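Local coordinates for protein methyl-coenzyme M reductase subunit beta (Methanosarcina barkeri, PDB 1E6Y) that forms part of methyl-coenzyme M reductase, the nickel-cofactor enzyme that releases methane from methyl-coenzyme M with coenzyme B as reductant in the last step of methanogenesis, at residues Gln179-Leu184 against Asn373-Val378; Phe186-Ile191 against Ile219-Gly224. All blocks are in the same frame, centred on the assembly; numbering follows the deposited sequence.

Contact 1: Gln179-Leu184 against Asn373-Val378; sequences QNNEGL and NGNHVV. With TP7 (Coenzyme B), chain M.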
ATOM      1  N   GLN E 179      -4.083   3.302  10.072  1.00  7.93           N
ATOM      2  CA  GLN E 179      -3.578   3.156   8.710  1.00  8.04           C
ATOM      3  C   GLN E 179      -4.626   2.632   7.731  1.00  7.98           C
ATOM      4  O   GLN E 179      -4.408   2.663   6.524  1.00  8.16           O
ATOM      5  CB  GLN E 179      -2.357   2.234   8.680  1.00  8.70           C
ATOM      6  CG  GLN E 179      -1.161   2.751   9.461  1.00  8.43           C
ATOM      7  CD  GLN E 179      -1.028   2.085  10.812  1.00  8.61           C
ATOM      8  OE1 GLN E 179      -1.974   2.069  11.602  1.00  8.51           O
ATOM      9  NE2 GLN E 179       0.133   1.494  11.070  1.00  8.59           N
ATOM     10  N   ASN E 180      -5.748   2.134   8.249  1.00  7.29           N
ATOM     11  CA  ASN E 180      -6.838   1.683   7.388  1.00  7.53           C
ATOM     12  C   ASN E 180      -7.747   2.821   6.933  1.00  7.51           C
ATOM     13  O   ASN E 180      -8.608   2.621   6.079  1.00  7.48           O
ATOM     14  CB  ASN E 180      -7.673   0.605   8.083  1.00  7.90           C
ATOM     15  CG  ASN E 180      -7.001  -0.755   8.064  1.00  9.62           C
ATOM     16  OD1 ASN E 180      -6.086  -0.993   7.275  1.00 10.46           O
ATOM     17  ND2 ASN E 180      -7.452  -1.656   8.930  1.00  9.40           N
ATOM     18  N   ASN E 181      -7.537   4.017   7.480  1.00  7.55           N
ATOM     19  CA  ASN E 181      -8.314   5.191   7.081  1.00  7.83           C
ATOM     20  C   ASN E 181      -8.133   5.478   5.603  1.00  7.94           C
ATOM     21  O   ASN E 181      -7.007   5.552   5.114  1.00  8.00           O
ATOM     22  CB  ASN E 181      -7.879   6.428   7.868  1.00  7.69           C
ATOM     23  CG  ASN E 181      -8.401   6.436   9.287  1.00  7.83           C
ATOM     24  OD1 ASN E 181      -9.191   5.575   9.682  1.00  9.36           O
ATOM     25  ND2 ASN E 181      -7.969   7.422  10.065  1.00  7.13           N
ATOM     26  N   GLU E 182      -9.242   5.680   4.900  1.00  8.29           N
ATOM     27  CA  GLU E 182      -9.180   6.147   3.523  1.00  8.94           C
ATOM     28  C   GLU E 182      -8.854   7.634   3.489  1.00 10.19           C
ATOM     29  O   GLU E 182      -8.026   8.082   2.697  1.00 11.20           O
ATOM     30  CB  GLU E 182     -10.511   5.900   2.815  1.00  9.82           C
ATOM     31  CG  GLU E 182     -10.848   4.431   2.648  1.00 10.54           C
ATOM     32  CD  GLU E 182     -11.403   4.094   1.274  1.00 10.19           C
ATOM     33  OE1 GLU E 182     -11.736   5.018   0.495  1.00 10.20           O
ATOM     34  OE2 GLU E 182     -11.531   2.888   0.980  1.00  9.85           O
ATOM     35  N   GLY E 183      -9.495   8.390   4.374  1.00  9.46           N
ATOM     36  CA  GLY E 183      -9.310   9.828   4.380  1.00  9.39           C
ATOM     37  C   GLY E 183      -8.826  10.369   5.710  1.00  9.42           C
ATOM     38  O   GLY E 183      -8.589   9.617   6.658  1.00  9.51           O
ATOM     39  N   LEU E 184      -8.713  11.690   5.783  1.00  8.69           N
ATOM     40  CA  LEU E 184      -8.277  12.364   6.998  1.00  8.53           C
ATOM     41  C   LEU E 184      -9.491  12.708   7.860  1.00  8.69           C
ATOM     42  O   LEU E 184     -10.429  13.360   7.394  1.00  7.98           O
ATOM     43  CB  LEU E 184      -7.502  13.627   6.625  1.00  7.89           C
ATOM     44  CG  LEU E 184      -6.431  13.417   5.546  1.00  7.42           C
ATOM     45  CD1 LEU E 184      -5.846  14.752   5.131  1.00  7.19           C
ATOM     46  CD2 LEU E 184      -5.342  12.487   6.064  1.00  6.86           C
ATOM     47  N   ASN E 373     -19.172   0.207   6.548  1.00  9.19           N
ATOM     48  CA  ASN E 373     -18.896   1.252   7.525  1.00  9.24           C
ATOM     49  C   ASN E 373     -18.614   2.572   6.813  1.00  8.72           C
ATOM     50  O   ASN E 373     -18.504   2.611   5.586  1.00  9.29           O
ATOM     51  CB  ASN E 373     -17.706   0.860   8.420  1.00  9.37           C
ATOM     52  CG  ASN E 373     -16.488   0.425   7.623  1.00  9.75           C
ATOM     53  OD1 ASN E 373     -15.669   1.251   7.222  1.00  9.00           O
ATOM     54  ND2 ASN E 373     -16.355  -0.879   7.405  1.00 10.58           N
ATOM     55  N   GLY E 374     -18.526   3.654   7.583  1.00  8.79           N
ATOM     56  CA  GLY E 374     -18.319   4.970   7.004  1.00  8.02           C
ATOM     57  C   GLY E 374     -16.959   5.167   6.352  1.00  8.53           C
ATOM     58  O   GLY E 374     -16.751   6.158   5.653  1.00  7.67           O
ATOM     59  N   ASN E 375     -16.027   4.248   6.602  1.00  7.71           N
ATOM     60  CA  ASN E 375     -14.702   4.292   5.981  1.00  8.16           C
ATOM     61  C   ASN E 375     -14.583   3.309   4.811  1.00  8.02           C
ATOM     62  O   ASN E 375     -13.581   3.310   4.092  1.00  8.86           O
ATOM     63  CB  ASN E 375     -13.619   3.996   7.028  1.00  7.88           C
ATOM     64  CG  ASN E 375     -12.210   4.096   6.460  1.00  8.80           C
ATOM     65  OD1 ASN E 375     -11.730   5.184   6.139  1.00  8.38           O
ATOM     66  ND2 ASN E 375     -11.547   2.954   6.320  1.00  8.29           N
ATOM     67  N   HIS E 376     -15.607   2.481   4.615  1.00  8.36           N
ATOM     68  CA  HIS E 376     -15.622   1.526   3.509  1.00  8.49           C
ATOM     69  C   HIS E 376     -15.686   2.298   2.194  1.00  8.46           C
ATOM     70  O   HIS E 376     -16.426   3.274   2.084  1.00  7.62           O
ATOM     71  CB  HIS E 376     -16.837   0.598   3.634  1.00  8.28           C
ATOM     72  CG  HIS E 376     -16.688  -0.706   2.908  1.00  7.91           C
ATOM     73  ND1 HIS E 376     -16.671  -0.796   1.533  1.00  8.12           N
ATOM     74  CD2 HIS E 376     -16.616  -1.975   3.370  1.00  8.43           C
ATOM     75  CE1 HIS E 376     -16.594  -2.065   1.179  1.00  8.71           C
ATOM     76  NE2 HIS E 376     -16.563  -2.803   2.274  1.00  8.64           N
ATOM     77  N   VAL E 377     -14.891   1.878   1.211  1.00  7.92           N
ATOM     78  CA  VAL E 377     -14.857   2.555  -0.086  1.00  7.30           C
ATOM     79  C   VAL E 377     -16.242   2.661  -0.729  1.00  7.90           C
ATOM     80  O   VAL E 377     -16.526   3.620  -1.448  1.00  7.95           O
ATOM     81  CB  VAL E 377     -13.887   1.848  -1.072  1.00  7.66           C
ATOM     82  CG1 VAL E 377     -14.431   0.480  -1.481  1.00  7.15           C
ATOM     83  CG2 VAL E 377     -13.658   2.722  -2.295  1.00  8.01           C
ATOM     84  N   VAL E 378     -17.124   1.719  -0.400  1.00  7.39           N
ATOM     85  CA  VAL E 378     -18.458   1.681  -0.991  1.00  7.53           C
ATOM     86  C   VAL E 378     -19.426   2.656  -0.322  1.00  7.90           C
ATOM     87  O   VAL E 378     -20.268   3.258  -0.988  1.00  8.40           O
ATOM     88  CB  VAL E 378     -19.052   0.257  -0.918  1.00  6.98           C
ATOM     89  CG1 VAL E 378     -20.451   0.227  -1.521  1.00  7.79           C
ATOM     90  CG2 VAL E 378     -18.141  -0.718  -1.645  1.00  7.68           C
TER
HETATM   91  N   TP7 M5571     -13.379  -3.711  -4.875  1.00  9.32           N
HETATM   92  P   TP7 M5571     -14.031  -5.180  -0.654  1.00  8.41           P
HETATM   93  O1P TP7 M5571     -15.354  -4.826  -0.100  1.00  8.34           O
HETATM   94  O2P TP7 M5571     -12.943  -4.560   0.135  1.00  8.15           O
HETATM   95  O3P TP7 M5571     -13.874  -6.671  -0.705  1.00  8.58           O
HETATM   96  O4P TP7 M5571     -13.980  -4.601  -2.198  1.00  7.84           O
HETATM   97  CB  TP7 M5571     -13.804  -3.278  -2.500  1.00  9.27           C
HETATM   98  C   TP7 M5571     -11.503  -3.784  -3.259  1.00  9.45           C
HETATM   99  O   TP7 M5571     -11.279  -4.959  -3.640  1.00  8.80           O
HETATM  100  OXT TP7 M5571     -10.690  -3.112  -2.575  1.00  8.83           O
HETATM  101  CA  TP7 M5571     -12.857  -3.137  -3.671  1.00  8.83           C
HETATM  102  CG  TP7 M5571     -15.174  -2.682  -2.822  1.00  8.04           C
HETATM  103  O1  TP7 M5571     -13.947  -1.709  -5.810  1.00  9.47           O
HETATM  104  C1  TP7 M5571     -13.649  -2.922  -6.006  1.00  9.21           C
HETATM  105  C2  TP7 M5571     -13.590  -3.522  -7.262  1.00 10.17           C
HETATM  106  C3  TP7 M5571     -13.887  -2.652  -8.490  1.00  9.16           C
HETATM  107  C4  TP7 M5571     -13.750  -3.202  -9.938  1.00 10.08           C
HETATM  108  C5  TP7 M5571     -14.833  -4.295 -10.164  1.00  9.16           C
HETATM  109  C6  TP7 M5571     -16.257  -3.664 -10.249  1.00 10.36           C
HETATM  110  C7  TP7 M5571     -16.309  -2.640 -11.331  1.00 11.26           C
HETATM  111  S7  TP7 M5571     -17.891  -1.784 -11.587  1.00 12.50           S
HETATM  112  O   HOH W   1     -11.803   1.395   3.187  1.00 10.18           O

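Contact 2: Phe186-Ile191 against Ile219-Gly224; sequences FSLRNI and IFEMGG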
ATOM      1  N   PHE E 186     -11.117  10.055   9.433  1.00  8.01           N
ATOM      2  CA  PHE E 186     -11.980   8.914   9.133  1.00  7.97           C
ATOM      3  C   PHE E 186     -11.972   7.791  10.167  1.00  7.76           C
ATOM      4  O   PHE E 186     -12.699   6.812  10.012  1.00  8.02           O
ATOM      5  CB  PHE E 186     -11.624   8.330   7.761  1.00  7.87           C
ATOM      6  CG  PHE E 186     -12.468   8.869   6.641  1.00  7.56           C
ATOM      7  CD1 PHE E 186     -12.285  10.169   6.180  1.00  7.61           C
ATOM      8  CD2 PHE E 186     -13.463   8.081   6.060  1.00  7.47           C
ATOM      9  CE1 PHE E 186     -13.083  10.681   5.154  1.00  6.87           C
ATOM     10  CE2 PHE E 186     -14.267   8.583   5.036  1.00  7.36           C
ATOM     11  CZ  PHE E 186     -14.078   9.885   4.581  1.00  7.84           C
ATOM     12  N   SER E 187     -11.189   7.939  11.232  1.00  7.46           N
ATOM     13  CA  SER E 187     -11.027   6.857  12.205  1.00  7.71           C
ATOM     14  C   SER E 187     -12.342   6.413  12.850  1.00  7.97           C
ATOM     15  O   SER E 187     -12.613   5.216  12.953  1.00  8.13           O
ATOM     16  CB  SER E 187     -10.032   7.262  13.289  1.00  7.90           C
ATOM     17  OG  SER E 187      -8.723   7.382  12.758  1.00  8.38           O
ATOM     18  N   LEU E 188     -13.174   7.377  13.241  1.00  8.02           N
ATOM     19  CA  LEU E 188     -14.459   7.073  13.872  1.00  8.40           C
ATOM     20  C   LEU E 188     -15.492   6.585  12.857  1.00  9.14           C
ATOM     21  O   LEU E 188     -16.571   6.124  13.232  1.00  8.69           O
ATOM     22  CB  LEU E 188     -14.995   8.303  14.617  1.00  9.30           C
ATOM     23  CG  LEU E 188     -14.114   8.821  15.759  1.00  8.85           C
ATOM     24  CD1 LEU E 188     -14.686  10.109  16.330  1.00  9.57           C
ATOM     25  CD2 LEU E 188     -13.997   7.754  16.836  1.00  9.98           C
ATOM     26  N   ARG E 189     -15.159   6.686  11.572  1.00  8.56           N
ATOM     27  CA  ARG E 189     -16.014   6.124  10.528  1.00  8.83           C
ATOM     28  C   ARG E 189     -15.682   4.684  10.223  1.00  8.28           C
ATOM     29  O   ARG E 189     -16.491   3.981   9.609  1.00  7.97           O
ATOM     30  CB  ARG E 189     -15.926   6.996   9.277  1.00  8.64           C
ATOM     31  CG  ARG E 189     -16.242   8.461   9.553  1.00  8.76           C
ATOM     32  CD  ARG E 189     -16.543   9.249   8.289  1.00  8.12           C
ATOM     33  NE  ARG E 189     -17.824   8.796   7.719  1.00  8.49           N
ATOM     34  CZ  ARG E 189     -18.210   9.251   6.511  1.00  8.30           C
ATOM     35  NH1 ARG E 189     -19.393   8.804   6.093  1.00  8.02           N
ATOM     36  NH2 ARG E 189     -17.444  10.081   5.835  1.00  8.91           N
ATOM     37  N   ASN E 190     -14.540   4.199  10.699  1.00  8.15           N
ATOM     38  CA  ASN E 190     -14.184   2.804  10.463  1.00  8.54           C
ATOM     39  C   ASN E 190     -14.708   1.873  11.559  1.00  9.07           C
ATOM     40  O   ASN E 190     -13.934   1.260  12.299  1.00  9.19           O
ATOM     41  CB  ASN E 190     -12.668   2.649  10.315  1.00  8.22           C
ATOM     42  CG  ASN E 190     -12.290   1.403   9.534  1.00  8.39           C
ATOM     43  OD1 ASN E 190     -13.151   0.596   9.181  1.00  8.46           O
ATOM     44  ND2 ASN E 190     -11.005   1.260   9.224  1.00  8.61           N
ATOM     45  N   ILE E 191     -16.033   1.757  11.638  1.00  9.20           N
ATOM     46  CA  ILE E 191     -16.688   0.877  12.602  1.00 10.09           C
ATOM     47  C   ILE E 191     -17.766   0.089  11.867  1.00 10.42           C
ATOM     48  O   ILE E 191     -18.750   0.666  11.405  1.00 10.35           O
ATOM     49  CB  ILE E 191     -17.360   1.693  13.742  1.00 11.19           C
ATOM     50  CG1 ILE E 191     -16.325   2.584  14.434  1.00 11.08           C
ATOM     51  CG2 ILE E 191     -18.014   0.752  14.748  1.00 11.32           C
ATOM     52  CD1 ILE E 191     -16.927   3.635  15.334  1.00 11.93           C
ATOM     53  N   ILE E 219     -17.501  13.176  10.519  1.00  8.23           N
ATOM     54  CA  ILE E 219     -17.697  14.330   9.638  1.00  8.01           C
ATOM     55  C   ILE E 219     -17.107  15.601  10.254  1.00  8.04           C
ATOM     56  O   ILE E 219     -16.439  16.374   9.569  1.00  8.92           O
ATOM     57  CB  ILE E 219     -19.200  14.565   9.329  1.00  7.98           C
ATOM     58  CG1 ILE E 219     -19.814  13.310   8.698  1.00  8.13           C
ATOM     59  CG2 ILE E 219     -19.368  15.761   8.396  1.00  9.17           C
ATOM     60  CD1 ILE E 219     -19.131  12.853   7.416  1.00  9.76           C
ATOM     61  N   PHE E 220     -17.253  15.749  11.567  1.00  8.42           N
ATOM     62  CA  PHE E 220     -16.670  16.885  12.270  1.00  8.62           C
ATOM     63  C   PHE E 220     -15.143  16.844  12.238  1.00  8.49           C
ATOM     64  O   PHE E 220     -14.495  17.861  11.989  1.00  8.95           O
ATOM     65  CB  PHE E 220     -17.166  16.934  13.717  1.00  9.11           C
ATOM     66  CG  PHE E 220     -18.430  17.733  13.897  1.00  9.37           C
ATOM     67  CD1 PHE E 220     -19.636  17.281  13.374  1.00  9.91           C
ATOM     68  CD2 PHE E 220     -18.407  18.950  14.571  1.00  9.89           C
ATOM     69  CE1 PHE E 220     -20.803  18.029  13.517  1.00 10.60           C
ATOM     70  CE2 PHE E 220     -19.567  19.705  14.721  1.00 10.05           C
ATOM     71  CZ  PHE E 220     -20.767  19.245  14.194  1.00 10.17           C
ATOM     72  N   GLU E 221     -14.566  15.663  12.443  1.00  8.89           N
ATOM     73  CA  GLU E 221     -13.112  15.530  12.417  1.00  7.97           C
ATOM     74  C   GLU E 221     -12.557  15.656  10.993  1.00  7.76           C
ATOM     75  O   GLU E 221     -11.403  16.047  10.804  1.00  8.06           O
ATOM     76  CB  GLU E 221     -12.679  14.200  13.042  1.00  8.19           C
ATOM     77  CG  GLU E 221     -11.200  14.174  13.420  1.00  9.08           C
ATOM     78  CD  GLU E 221     -10.778  12.932  14.187  1.00  9.56           C
ATOM     79  OE1 GLU E 221     -11.588  11.990  14.331  1.00  9.57           O
ATOM     80  OE2 GLU E 221      -9.620  12.903  14.648  1.00  8.72           O
ATOM     81  N   MET E 222     -13.405  15.381  10.001  1.00  7.35           N
ATOM     82  CA  MET E 222     -13.065  15.571   8.586  1.00  7.39           C
ATOM     83  C   MET E 222     -13.076  17.044   8.179  1.00  7.99           C
ATOM     84  O   MET E 222     -12.705  17.385   7.056  1.00  7.92           O
ATOM     85  CB  MET E 222     -14.060  14.822   7.693  1.00  7.69           C
ATOM     86  CG  MET E 222     -13.918  13.314   7.685  1.00  7.32           C
ATOM     87  SD  MET E 222     -15.399  12.526   7.042  1.00  8.56           S
ATOM     88  CE  MET E 222     -15.556  13.327   5.428  1.00  9.25           C
ATOM     89  N   GLY E 223     -13.570  17.902   9.068  1.00  7.56           N
ATOM     90  CA  GLY E 223     -13.732  19.307   8.734  1.00  7.90           C
ATOM     91  C   GLY E 223     -14.905  19.533   7.800  1.00  8.40           C
ATOM     92  O   GLY E 223     -14.928  20.511   7.051  1.00  8.61           O
ATOM     93  N   GLY E 224     -15.874  18.620   7.841  1.00  8.39           N
ATOM     94  CA  GLY E 224     -17.038  18.716   6.979  1.00  8.76           C
ATOM     95  C   GLY E 224     -18.242  19.336   7.665  1.00  8.39           C
ATOM     96  O   GLY E 224     -19.356  19.293   7.139  1.00  8.83           O
TER
HETATM   97  O   HOH W   2     -13.218  10.272  12.855  1.00  7.46           O

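Contact 1: Gln179-Leu184 against Asn373-Val378
Glu182 and Asn375 set their CA atoms 6.3 Å apart where two loops meet, one following a short 3-10 segment, the other folded into a type I turn from Asn373 to His376. With CG anti to the backbone N (chi1 -177°), the amide of Asn375 grips the opposing backbone twice. Its OD1 takes the N-H of Glu182 at 2.8 Å, a nearly straight bond in the carbonyl plane and on a lone pair. Its ND2 gives to Asn180 O at 3.0 Å from above that carbonyl's plane. Glu182 reaches back over the same asparagine: its chain, bent at chi2, carries OE2 to within 3.3 Å of Val377 CB, and water 1 links Glu182 OE2 with Asn375 O. Glu182 OE1 forms a salt bridge to Arg380. Val377 CG1 lies 3.5 Å from CG of coenzyme B, and His376 brings CE1 to 3.3 Å from phosphate oxygen O1P at the ring edge. Val378 N bonds ND1 of this imidazole in the ring plane, which probably restrains its rotation. The buried amide and carboxylate thus tie the coenzyme B pocket wall to the loop that follows strand 171-172.

Contact 2: Phe186-Ile191 against Ile219-Gly224
Phe186 and Met222 approach each other, CA atoms 6.8 Å apart, where a loop with one 3-10 turn (187-189) lies against the C-terminal end of helix 204-221. Met222 SD sits 4.1 Å from the centroid of the Phe186 ring and 33° off its normal, an oblique Met-aromatic contact. A bend at chi3 of Met222 (56°) lays CE beside the CE1-CZ rim, 3.6 Å from Phe186 CE1. Arg189 enters from the same side of the ring, its CD 3.9 Å above the plane and offset toward the rim. Its chain then turns at chi3 (69°) and takes the guanidinium past the sulfur, with NH2 3.4 Å from Met222 SD. Ile219 CD1 covers one face of that guanidinium, 3.6 Å above its plane. The charge itself is answered by Glu215 through NH1, which also bonds Ser382 O. Glu221, extended beyond CG, crosses Leu188 at about a right angle; water 2 donates to Glu221 OE1 at 2.8 Å and accepts from Leu188 N, while both carboxylate oxygens take backbone N-H groups of Ala121 and Asp122 in the second subunit. Just after Met222, Gly223 with its positive phi closes the helix in a Schellman motif. An alanine in place of Phe186 would probably leave the Met222 thioether without its aromatic partner and freer to turn, and Arg189 CD without the ring beneath it. The contact therefore has two chemistries: thioether, ring and guanidinium packed together without a direct hydrogen bond across the segments, and beside them a water-mediated polar link whose carboxylate also binds the neighbouring subunit.

How the contacts relate
From the N terminus, the chain leaves strand 171-172 and enters the loop that supplies both first segments, 179-184 and then 186-191. Contact 2 closes early, when helix 204-221 ends against 186-191; contact 1 closes far later, at the loop between helices 348-358 and 387-395. The shorter closure therefore lies wholly within the longer one, without crossing. The two meet directly, their centres about 9 Å apart: Asn181 ND2 probably hydrogen-bonds Ser187 OG, and Asn375 OD1 packs 3.4 Å from Phe186 CD2. One loop thus joins the end of helix 204-221 to the wall of the coenzyme B pocket, and both contacts touch the second subunit.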